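Side-chain contacts in eukaryotic translation initiation factor 4 gamma 5 (Trypanosoma cruzi, PDB 6OZU), which probably acts in translation initiation as an eIF4G-type scaffold whose MIF4G domain may, as in related eIF4G proteins, bind the RNA helicase eIF4A: residues H8-G13 and T31-R36; N101-Q106 and T164-R169; L141-G146 and P199-V204. All blocks are in the same frame, centred on the assembly; numbering follows the deposited sequence.

Interaction 1. Residues H8-G13 and T31-R36; sequences HNEVLG and TNLPIR. With SO4 (sulfate ion), chain F.
Leu33 reaches out of the loop that follows helix 23-31 and sets its two methyl groups against Glu10 and Val11, neighbours on helix 6-17. The shorter approaches are at CD2, which lies alongside the glutamate chain: CB of Glu10 is 3.8 Å from CD2 of Leu33, and OE1 of Glu10 is 3.4 Å from the same methyl. The two side chains run past each other in opposite directions. Glu10 has CG anti to its carbonyl carbon (chi1 -78°) and is extended beyond it, which carries the carboxylate back along the leucine. CB and one carboxylate oxygen of Glu10 both rest on the methyl; the contact is van der Waals only, with no hydrogen bond between the segments. On the inner, packed side CD1 of Leu33 meets CG2 of the buried Val11 at 4.0 Å, ordinary methyl-to-methyl contact, the two side chains crossing at about a right angle, whereas the exposed Glu10 forms the solvent side.

Beyond Leu33 the loop turns away from the helix through an inverse gamma turn centred on Pro34, with a weak bond from Ile35 N to Leu33 O. Its solvent side carries a sulfate, probably from the crystallisation liquor. Arg36 NH1 donates to sulfate O3 over 3.2 Å, the oxygen lying at the guanidinium edge, and Arg36 N makes a weak bond to the same oxygen. The guanidinium is also tied by its NE to Glu81 in a salt bridge.

The contact joins the first helix of this all-helical MIF4G domain to the linker between its second and third helices. Val11 also packs on Val46 and Ile50 of helix 40-53, while Ile35 reaches Leu73 of helix 63-76.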
loop_
_atom_site.group_PDB
_atom_site.type_symbol
_atom_site.label_atom_id
_atom_site.label_comp_id
_atom_site.label_asym_id
_atom_site.label_seq_id
_atom_site.Cartn_x
_atom_site.Cartn_y
_atom_site.Cartn_z
ATOM N N HIS A 8 21.776 9.822 1.316
ATOM C CA HIS A 8 20.415 10.335 1.526
ATOM C C HIS A 8 19.958 11.209 0.353
ATOM O O HIS A 8 18.884 10.978 -0.210
ATOM C CB HIS A 8 20.354 11.122 2.857
ATOM C CG HIS A 8 19.051 11.817 3.126
ATOM N ND1 HIS A 8 18.045 11.212 3.853
ATOM C CD2 HIS A 8 18.647 13.063 2.781
ATOM C CE1 HIS A 8 17.058 12.095 3.910
ATOM N NE2 HIS A 8 17.368 13.218 3.267
ATOM N N ASN A 9 20.777 12.218 0.006
ATOM C CA ASN A 9 20.495 13.201 -1.045
ATOM C C ASN A 9 20.459 12.592 -2.448
ATOM O O ASN A 9 19.629 13.005 -3.262
ATOM C CB ASN A 9 21.487 14.377 -0.969
ATOM C CG ASN A 9 21.551 15.091 0.370
ATOM O OD1 ASN A 9 20.538 15.391 1.000
ATOM N ND2 ASN A 9 22.751 15.397 0.826
ATOM N N GLU A 10 21.352 11.611 -2.722
ATOM C CA GLU A 10 21.448 10.918 -4.012
ATOM C C GLU A 10 20.163 10.144 -4.342
ATOM O O GLU A 10 19.703 10.173 -5.490
ATOM C CB GLU A 10 22.690 10.019 -4.064
ATOM C CG GLU A 10 23.979 10.784 -4.321
ATOM C CD GLU A 10 25.266 9.978 -4.324
ATOM O OE1 GLU A 10 25.414 9.079 -3.466
ATOM O OE2 GLU A 10 26.144 10.268 -5.170
ATOM N N VAL A 11 19.555 9.507 -3.318
ATOM C CA VAL A 11 18.284 8.785 -3.445
ATOM C C VAL A 11 17.191 9.814 -3.729
ATOM O O VAL A 11 16.384 9.600 -4.635
ATOM C CB VAL A 11 17.978 7.898 -2.208
ATOM C CG1 VAL A 11 16.539 7.360 -2.216
ATOM C CG2 VAL A 11 18.988 6.756 -2.110
ATOM N N LEU A 12 17.210 10.952 -2.997
ATOM C CA LEU A 12 16.250 12.040 -3.194
ATOM C C LEU A 12 16.287 12.553 -4.632
ATOM O O LEU A 12 15.228 12.710 -5.243
ATOM C CB LEU A 12 16.467 13.181 -2.191
ATOM C CG LEU A 12 15.884 12.959 -0.802
ATOM C CD1 LEU A 12 16.460 13.940 0.170
ATOM C CD2 LEU A 12 14.354 13.055 -0.816
ATOM N N GLY A 13 17.503 12.724 -5.167
ATOM C CA GLY A 13 17.749 13.131 -6.546
ATOM C C GLY A 13 17.070 12.201 -7.531
ATOM O O GLY A 13 16.265 12.654 -8.339
ATOM N N THR A 31 21.258 1.267 -8.695
ATOM C CA THR A 31 22.162 0.108 -8.567
ATOM C C THR A 31 23.621 0.565 -8.481
ATOM O O THR A 31 24.419 -0.083 -7.802
ATOM C CB THR A 31 21.929 -0.966 -9.648
ATOM O OG1 THR A 31 22.354 -0.479 -10.923
ATOM C CG2 THR A 31 20.480 -1.483 -9.686
ATOM N N ASN A 32 23.953 1.705 -9.118
ATOM C CA ASN A 32 25.293 2.304 -9.097
ATOM C C ASN A 32 25.651 2.922 -7.732
ATOM O O ASN A 32 26.801 3.306 -7.530
ATOM C CB ASN A 32 25.485 3.322 -10.246
ATOM C CG ASN A 32 25.516 2.726 -11.639
ATOM O OD1 ASN A 32 25.779 1.532 -11.850
ATOM N ND2 ASN A 32 25.239 3.557 -12.631
ATOM N N LEU A 33 24.684 3.013 -6.798
ATOM C CA LEU A 33 24.954 3.524 -5.453
ATOM C C LEU A 33 25.598 2.407 -4.605
ATOM O O LEU A 33 25.250 1.234 -4.796
ATOM C CB LEU A 33 23.674 4.043 -4.775
ATOM C CG LEU A 33 23.018 5.308 -5.350
ATOM C CD1 LEU A 33 21.658 5.509 -4.744
ATOM C CD2 LEU A 33 23.880 6.545 -5.118
ATOM N N PRO A 34 26.532 2.726 -3.673
ATOM C CA PRO A 34 27.159 1.663 -2.875
ATOM C C PRO A 34 26.320 1.226 -1.669
ATOM O O PRO A 34 26.690 1.485 -0.525
ATOM C CB PRO A 34 28.513 2.265 -2.498
ATOM C CG PRO A 34 28.287 3.716 -2.475
ATOM C CD PRO A 34 27.084 4.050 -3.318
ATOM N N ILE A 35 25.194 0.541 -1.937
ATOM C CA ILE A 35 24.251 0.076 -0.916
ATOM C C ILE A 35 24.840 -1.086 -0.112
ATOM O O ILE A 35 24.732 -1.065 1.115
ATOM C CB ILE A 35 22.842 -0.216 -1.517
ATOM C CG1 ILE A 35 22.239 1.067 -2.097
ATOM C CG2 ILE A 35 21.879 -0.819 -0.480
ATOM C CD1 ILE A 35 21.909 0.975 -3.515
ATOM N N ARG A 36 25.501 -2.059 -0.780
ATOM C CA ARG A 36 26.153 -3.209 -0.114
ATOM C C ARG A 36 27.271 -2.789 0.846
ATOM O O ARG A 36 27.528 -3.491 1.820
ATOM C CB ARG A 36 26.735 -4.194 -1.136
ATOM C CG ARG A 36 25.698 -5.056 -1.822
ATOM C CD ARG A 36 26.389 -5.872 -2.887
ATOM N NE ARG A 36 25.436 -6.584 -3.728
ATOM C CZ ARG A 36 24.868 -6.062 -4.806
ATOM N NH1 ARG A 36 25.130 -4.810 -5.160
ATOM N NH2 ARG A 36 24.011 -6.775 -5.524
HETATM S S SO4 F . 27.791 -1.912 -4.194
HETATM O O1 SO4 F . 28.289 -1.551 -2.866
HETATM O O2 SO4 F . 28.391 -3.176 -4.619
HETATM O O3 SO4 F . 26.331 -2.062 -4.140
HETATM O O4 SO4 F . 28.155 -0.862 -5.151
#

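Interaction 2. Residues N101-Q106 and T164-R169; sequences NAEEAQ and TERKRR. With SO4 (sulfate ion), chain E; SO4 (sulfate ion), chain G; SO4 (sulfate ion), chain H; SO4 (sulfate ion), chain D.
Glu103, on helix 82-112, extends its side chain to Arg166 in the loop between helices 150-162 and 173-186. With CG anti to the backbone N (chi1 -176°) and the rest of the chain straight, the carboxylate is carried well clear of its helix. Following it outward, CB leads to CG, which lies 4.2 Å from CG2 of Thr164; CD then bears two oxygens with different partners. OE2 receives a hydrogen bond from Arg166 NH2 over 3.0 Å, as part of a salt bridge, and OE1 takes a weak one from His155. The bond is uneven in its geometry: OE2 lies in the guanidinium plane, at its edge, yet the donor approaches from above the carboxylate, whose plane is turned 53° from that of the guanidinium. NH2 also makes a weak bond to Thr164 O, which ties the arginine back to its own loop.

In this all-helical domain, of the HEAT-like kind found in MIF4G proteins, the contact fastens an inter-helix loop to a long helix far away in sequence. Trp159 of helix 150-162 packs on Glu103, Gln106 and Arg166.

Beside the salt bridge, the Thr164 methyl CG2 sits 3.6 Å from Glu103 O and also meets CG of Gln106. Its hydroxyl OG1 instead donates to a sulfate (chain G) over 3.1 Å. Three further sulfates, all four probably from the crystallisation liquor, line the basic loop. Arg168 grips one of them (chain H) with both terminal nitrogens, NH2 to O3 at 2.9 Å and NH1 to O2 at 3.1 Å.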
loop_
_atom_site.group_PDB
_atom_site.type_symbol
_atom_site.label_atom_id
_atom_site.label_comp_id
_atom_site.label_asym_id
_atom_site.label_seq_id
_atom_site.Cartn_x
_atom_site.Cartn_y
_atom_site.Cartn_z
ATOM N N ASN A 101 0.742 3.707 11.837
ATOM C CA ASN A 101 0.494 5.146 11.931
ATOM C C ASN A 101 -0.857 5.446 11.333
ATOM O O ASN A 101 -1.658 6.113 11.996
ATOM C CB ASN A 101 1.564 5.955 11.172
ATOM C CG ASN A 101 2.924 6.009 11.803
ATOM O OD1 ASN A 101 3.119 5.726 12.989
ATOM N ND2 ASN A 101 3.915 6.358 11.006
ATOM N N ALA A 102 -1.118 4.943 10.081
ATOM C CA ALA A 102 -2.392 5.112 9.396
ATOM C C ALA A 102 -3.555 4.591 10.247
ATOM O O ALA A 102 -4.536 5.303 10.378
ATOM C CB ALA A 102 -2.354 4.451 8.034
ATOM N N GLU A 103 -3.405 3.419 10.917
ATOM C CA GLU A 103 -4.427 2.851 11.804
ATOM C C GLU A 103 -4.713 3.762 13.008
ATOM O O GLU A 103 -5.869 4.109 13.247
ATOM C CB GLU A 103 -4.019 1.446 12.284
ATOM C CG GLU A 103 -5.088 0.767 13.126
ATOM C CD GLU A 103 -4.751 -0.602 13.676
ATOM O OE1 GLU A 103 -3.635 -1.104 13.411
ATOM O OE2 GLU A 103 -5.612 -1.178 14.378
ATOM N N GLU A 104 -3.664 4.135 13.757
ATOM C CA GLU A 104 -3.733 5.005 14.931
ATOM C C GLU A 104 -4.231 6.427 14.622
ATOM O O GLU A 104 -4.896 7.016 15.474
ATOM C CB GLU A 104 -2.382 5.031 15.678
ATOM C CG GLU A 104 -2.442 5.560 17.108
ATOM C CD GLU A 104 -3.497 4.997 18.045
ATOM O OE1 GLU A 104 -3.697 3.760 18.069
ATOM O OE2 GLU A 104 -4.116 5.803 18.777
ATOM N N ALA A 105 -3.933 6.964 13.415
ATOM C CA ALA A 105 -4.379 8.284 12.978
ATOM C C ALA A 105 -5.908 8.277 12.812
ATOM O O ALA A 105 -6.568 9.236 13.210
ATOM C CB ALA A 105 -3.699 8.648 11.668
ATOM N N GLN A 106 -6.458 7.167 12.269
ATOM C CA GLN A 106 -7.884 6.898 12.083
ATOM C C GLN A 106 -8.573 6.831 13.463
ATOM O O GLN A 106 -9.606 7.484 13.660
ATOM C CB GLN A 106 -8.069 5.570 11.314
ATOM C CG GLN A 106 -9.504 5.224 10.951
ATOM C CD GLN A 106 -10.085 6.178 9.923
ATOM O OE1 GLN A 106 -9.517 6.396 8.834
ATOM N NE2 GLN A 106 -11.235 6.768 10.250
ATOM N N THR A 164 -11.543 0.413 13.795
ATOM C CA THR A 164 -10.327 0.296 14.611
ATOM C C THR A 164 -10.590 -0.551 15.877
ATOM O O THR A 164 -9.720 -1.325 16.280
ATOM C CB THR A 164 -9.694 1.683 14.874
ATOM O OG1 THR A 164 -10.707 2.621 15.274
ATOM C CG2 THR A 164 -8.968 2.227 13.636
ATOM N N GLU A 165 -11.820 -0.470 16.433
ATOM C CA GLU A 165 -12.254 -1.281 17.575
ATOM C C GLU A 165 -12.872 -2.636 17.096
ATOM O O GLU A 165 -13.234 -3.472 17.930
ATOM C CB GLU A 165 -13.216 -0.488 18.483
ATOM N N ARG A 166 -12.968 -2.845 15.743
ATOM C CA ARG A 166 -13.476 -4.045 15.043
ATOM C C ARG A 166 -14.940 -4.407 15.403
ATOM O O ARG A 166 -15.367 -5.550 15.192
ATOM C CB ARG A 166 -12.530 -5.258 15.222
ATOM C CG ARG A 166 -11.456 -5.392 14.139
ATOM C CD ARG A 166 -10.185 -4.644 14.490
ATOM N NE ARG A 166 -9.055 -5.073 13.666
ATOM C CZ ARG A 166 -7.927 -4.384 13.526
ATOM N NH1 ARG A 166 -6.946 -4.854 12.763
ATOM N NH2 ARG A 166 -7.772 -3.216 14.144
ATOM N N LYS A 167 -15.723 -3.413 15.866
ATOM C CA LYS A 167 -17.107 -3.639 16.274
ATOM C C LYS A 167 -18.167 -3.181 15.245
ATOM O O LYS A 167 -19.362 -3.342 15.518
ATOM C CB LYS A 167 -17.369 -3.011 17.660
ATOM C CG LYS A 167 -16.888 -3.881 18.821
ATOM C CD LYS A 167 -17.306 -3.319 20.182
ATOM C CE LYS A 167 -18.477 -4.060 20.791
ATOM N NZ LYS A 167 -18.872 -3.490 22.107
ATOM N N ARG A 168 -17.741 -2.661 14.063
ATOM C CA ARG A 168 -18.655 -2.164 13.012
ATOM C C ARG A 168 -19.420 -3.248 12.267
ATOM O O ARG A 168 -18.871 -4.311 11.971
ATOM C CB ARG A 168 -17.936 -1.278 11.984
ATOM C CG ARG A 168 -17.343 0.005 12.544
ATOM C CD ARG A 168 -16.989 0.949 11.417
ATOM N NE ARG A 168 -18.195 1.465 10.771
ATOM C CZ ARG A 168 -18.601 2.729 10.834
ATOM N NH1 ARG A 168 -17.884 3.631 11.494
ATOM N NH2 ARG A 168 -19.715 3.105 10.220
ATOM N N ARG A 169 -20.686 -2.954 11.939
ATOM C CA ARG A 169 -21.552 -3.843 11.156
ATOM C C ARG A 169 -21.196 -3.686 9.668
ATOM O O ARG A 169 -21.115 -4.676 8.947
ATOM C CB ARG A 169 -23.035 -3.511 11.393
ATOM C CG ARG A 169 -23.552 -3.965 12.752
ATOM C CD ARG A 169 -25.041 -3.727 12.915
ATOM N NE ARG A 169 -25.567 -4.378 14.119
ATOM C CZ ARG A 169 -26.063 -5.613 14.161
ATOM N NH1 ARG A 169 -26.516 -6.114 15.304
ATOM N NH2 ARG A 169 -26.112 -6.357 13.060
HETATM S S SO4 E . -23.118 0.535 11.419
HETATM O O1 SO4 E . -22.988 1.575 12.440
HETATM O O2 SO4 E . -21.859 -0.213 11.392
HETATM O O3 SO4 E . -24.248 -0.347 11.736
HETATM O O4 SO4 E . -23.380 1.143 10.109
HETATM S S SO4 G . -14.079 3.463 12.986
HETATM O O1 SO4 G . -14.544 2.434 13.928
HETATM O O2 SO4 G . -12.782 3.985 13.422
HETATM O O3 SO4 G . -13.936 2.902 11.637
HETATM O O4 SO4 G . -15.053 4.555 12.956
HETATM S S SO4 H . -19.830 6.888 11.632
HETATM O O1 SO4 H . -19.226 7.672 10.552
HETATM O O2 SO4 H . -18.781 6.417 12.543
HETATM O O3 SO4 H . -20.544 5.745 11.054
HETATM O O4 SO4 H . -20.779 7.722 12.370
HETATM S S SO4 D . -26.831 -5.513 9.078
HETATM O O1 SO4 D . -26.452 -4.573 10.139
HETATM O O2 SO4 D . -26.906 -6.888 9.595
HETATM O O3 SO4 D . -25.836 -5.409 8.003
HETATM O O4 SO4 D . -28.148 -5.134 8.581
#

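Interaction 3. Residues L141-G146 and P199-V204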
loop_
_atom_site.group_PDB
_atom_site.type_symbol
_atom_site.label_atom_id
_atom_site.label_comp_id
_atom_site.label_asym_id
_atom_site.label_seq_id
_atom_site.Cartn_x
_atom_site.Cartn_y
_atom_site.Cartn_z
ATOM N N LEU A 141 -0.106 -0.125 -4.301
ATOM C CA LEU A 141 1.103 -0.186 -5.128
ATOM C C LEU A 141 2.185 -1.128 -4.570
ATOM O O LEU A 141 2.865 -1.812 -5.352
ATOM C CB LEU A 141 1.669 1.208 -5.322
ATOM C CG LEU A 141 0.765 2.122 -6.116
ATOM C CD1 LEU A 141 0.994 3.521 -5.761
ATOM C CD2 LEU A 141 0.912 1.891 -7.577
ATOM N N LEU A 142 2.332 -1.194 -3.229
ATOM C CA LEU A 142 3.309 -2.101 -2.618
ATOM C C LEU A 142 2.846 -3.529 -2.869
ATOM O O LEU A 142 3.662 -4.386 -3.193
ATOM C CB LEU A 142 3.453 -1.869 -1.101
ATOM C CG LEU A 142 4.171 -0.616 -0.599
ATOM C CD1 LEU A 142 3.903 -0.408 0.873
ATOM C CD2 LEU A 142 5.682 -0.708 -0.806
ATOM N N PHE A 143 1.537 -3.775 -2.738
ATOM C CA PHE A 143 0.914 -5.087 -2.942
ATOM C C PHE A 143 1.008 -5.605 -4.387
ATOM O O PHE A 143 1.392 -6.748 -4.592
ATOM C CB PHE A 143 -0.540 -5.085 -2.444
ATOM C CG PHE A 143 -1.172 -6.444 -2.426
ATOM C CD1 PHE A 143 -0.688 -7.441 -1.579
ATOM C CD2 PHE A 143 -2.228 -6.747 -3.283
ATOM C CE1 PHE A 143 -1.270 -8.696 -1.560
ATOM C CE2 PHE A 143 -2.800 -8.010 -3.277
ATOM C CZ PHE A 143 -2.321 -8.974 -2.405
ATOM N N THR A 144 0.690 -4.767 -5.374
ATOM C CA THR A 144 0.755 -5.120 -6.800
ATOM C C THR A 144 2.201 -5.369 -7.290
ATOM O O THR A 144 2.402 -6.044 -8.302
ATOM C CB THR A 144 0.018 -4.077 -7.642
ATOM O OG1 THR A 144 0.605 -2.806 -7.410
ATOM C CG2 THR A 144 -1.490 -4.022 -7.348
ATOM N N HIS A 145 3.203 -4.847 -6.548
ATOM C CA HIS A 145 4.632 -5.000 -6.834
ATOM C C HIS A 145 5.325 -6.018 -5.898
ATOM O O HIS A 145 6.549 -6.130 -5.917
ATOM C CB HIS A 145 5.322 -3.633 -6.812
ATOM C CG HIS A 145 4.875 -2.715 -7.903
ATOM N ND1 HIS A 145 3.553 -2.328 -8.031
ATOM C CD2 HIS A 145 5.602 -2.083 -8.854
ATOM C CE1 HIS A 145 3.511 -1.511 -9.075
ATOM N NE2 HIS A 145 4.716 -1.320 -9.594
ATOM N N GLY A 146 4.521 -6.759 -5.124
ATOM C CA GLY A 146 4.947 -7.809 -4.202
ATOM C C GLY A 146 5.858 -7.389 -3.065
ATOM O O GLY A 146 6.607 -8.213 -2.537
ATOM N N PRO A 199 -5.438 -13.105 -7.646
ATOM C CA PRO A 199 -5.909 -14.195 -6.767
ATOM C C PRO A 199 -5.532 -14.008 -5.299
ATOM O O PRO A 199 -6.259 -14.504 -4.435
ATOM C CB PRO A 199 -5.234 -15.435 -7.353
ATOM C CG PRO A 199 -4.929 -15.044 -8.775
ATOM C CD PRO A 199 -4.498 -13.636 -8.654
ATOM N N LYS A 200 -4.416 -13.285 -5.014
ATOM C CA LYS A 200 -3.932 -12.995 -3.661
ATOM C C LYS A 200 -4.872 -12.025 -2.938
ATOM O O LYS A 200 -5.129 -12.209 -1.745
ATOM C CB LYS A 200 -2.510 -12.428 -3.695
ATOM C CG LYS A 200 -1.393 -13.440 -3.726
ATOM C CD LYS A 200 -0.039 -12.727 -3.821
ATOM C CE LYS A 200 1.132 -13.560 -3.358
ATOM N NZ LYS A 200 1.530 -13.273 -1.940
ATOM N N PHE A 201 -5.362 -10.990 -3.645
ATOM C CA PHE A 201 -6.291 -9.996 -3.087
ATOM C C PHE A 201 -7.660 -10.610 -2.856
ATOM O O PHE A 201 -8.318 -10.282 -1.876
ATOM C CB PHE A 201 -6.389 -8.760 -3.992
ATOM C CG PHE A 201 -7.154 -7.599 -3.390
ATOM C CD1 PHE A 201 -6.635 -6.882 -2.308
ATOM C CD2 PHE A 201 -8.365 -7.187 -3.935
ATOM C CE1 PHE A 201 -7.343 -5.809 -1.752
ATOM C CE2 PHE A 201 -9.063 -6.101 -3.389
ATOM C CZ PHE A 201 -8.541 -5.412 -2.308
ATOM N N ARG A 202 -8.075 -11.522 -3.748
ATOM C CA ARG A 202 -9.342 -12.264 -3.656
ATOM C C ARG A 202 -9.335 -13.130 -2.387
ATOM O O ARG A 202 -10.337 -13.173 -1.677
ATOM C CB ARG A 202 -9.570 -13.104 -4.927
ATOM C CG ARG A 202 -10.883 -13.844 -4.952
ATOM C CD ARG A 202 -10.939 -14.867 -6.067
ATOM N NE ARG A 202 -12.253 -15.499 -6.174
ATOM C CZ ARG A 202 -12.682 -16.561 -5.500
ATOM N NH1 ARG A 202 -11.928 -17.107 -4.558
ATOM N NH2 ARG A 202 -13.892 -17.054 -5.730
ATOM N N ALA A 203 -8.198 -13.776 -2.103
ATOM C CA ALA A 203 -7.951 -14.609 -0.921
ATOM C C ALA A 203 -8.101 -13.816 0.389
ATOM O O ALA A 203 -8.652 -14.342 1.356
ATOM C CB ALA A 203 -6.563 -15.212 -1.000
ATOM N N VAL A 204 -7.612 -12.556 0.406
ATOM C CA VAL A 204 -7.686 -11.606 1.526
ATOM C C VAL A 204 -9.154 -11.299 1.830
ATOM O O VAL A 204 -9.561 -11.343 2.994
ATOM C CB VAL A 204 -6.840 -10.331 1.239
ATOM C CG1 VAL A 204 -7.160 -9.184 2.205
ATOM C CG2 VAL A 204 -5.367 -10.660 1.301
#
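Phe143 pushes its ring from the end of helix 118-144 against the backbone and CB atoms of Lys200 and Phe201 on helix 194-208. This is helix-to-helix packing inside the all-helical MIF4G domain, and the contact is largely buried. CG of Phe143 is anti to the backbone N (chi1 -171°), which directs the ring across to the other helix. There CE2 of Phe143 lies 3.7 Å from CB of Phe201, and CZ of Phe143 stands equally close to CB of Lys200. Both approaches are oblique to the phenylalanine ring, while the amide N of Phe201 lies at its edge, in its plane. The two phenylalanine side chains cross at about a right angle.

Helix 173-186 adds to the surroundings: Cys186 touches both phenylalanines, and Leu182 and Leu183 pack on Phe201. Val153 of helix 150-162 reaches Phe143. Just beyond Phe143 its helix closes in a Schellman motif, with Gly146, of positive phi, as the C-prime residue and Leu147 N bonded to Leu142 O. Its inner bond runs from Gly146 N to the carbonyl O of Phe143, over 3.2 Å.

The three contacts are spread through one MIF4G domain and none touches another. Interactions 1 and 2 lie on opposite sides of the chain's centre, their own centres 36 Å apart. Interaction 3 lies nearest the middle, about 9 Å from the chain's centre, and is 28 Å from interaction 1 and 21 Å from interaction 2, centre to centre. Interactions 2 and 3 cross along the sequence, their first segments lying on the consecutive helices 82-112 and 118-144; their nearest atoms are about 11 Å apart. Interaction 1 closes before either opens. The outer two involve inter-helix loops that carry sulfates; interaction 3 joins two helices through apolar packing.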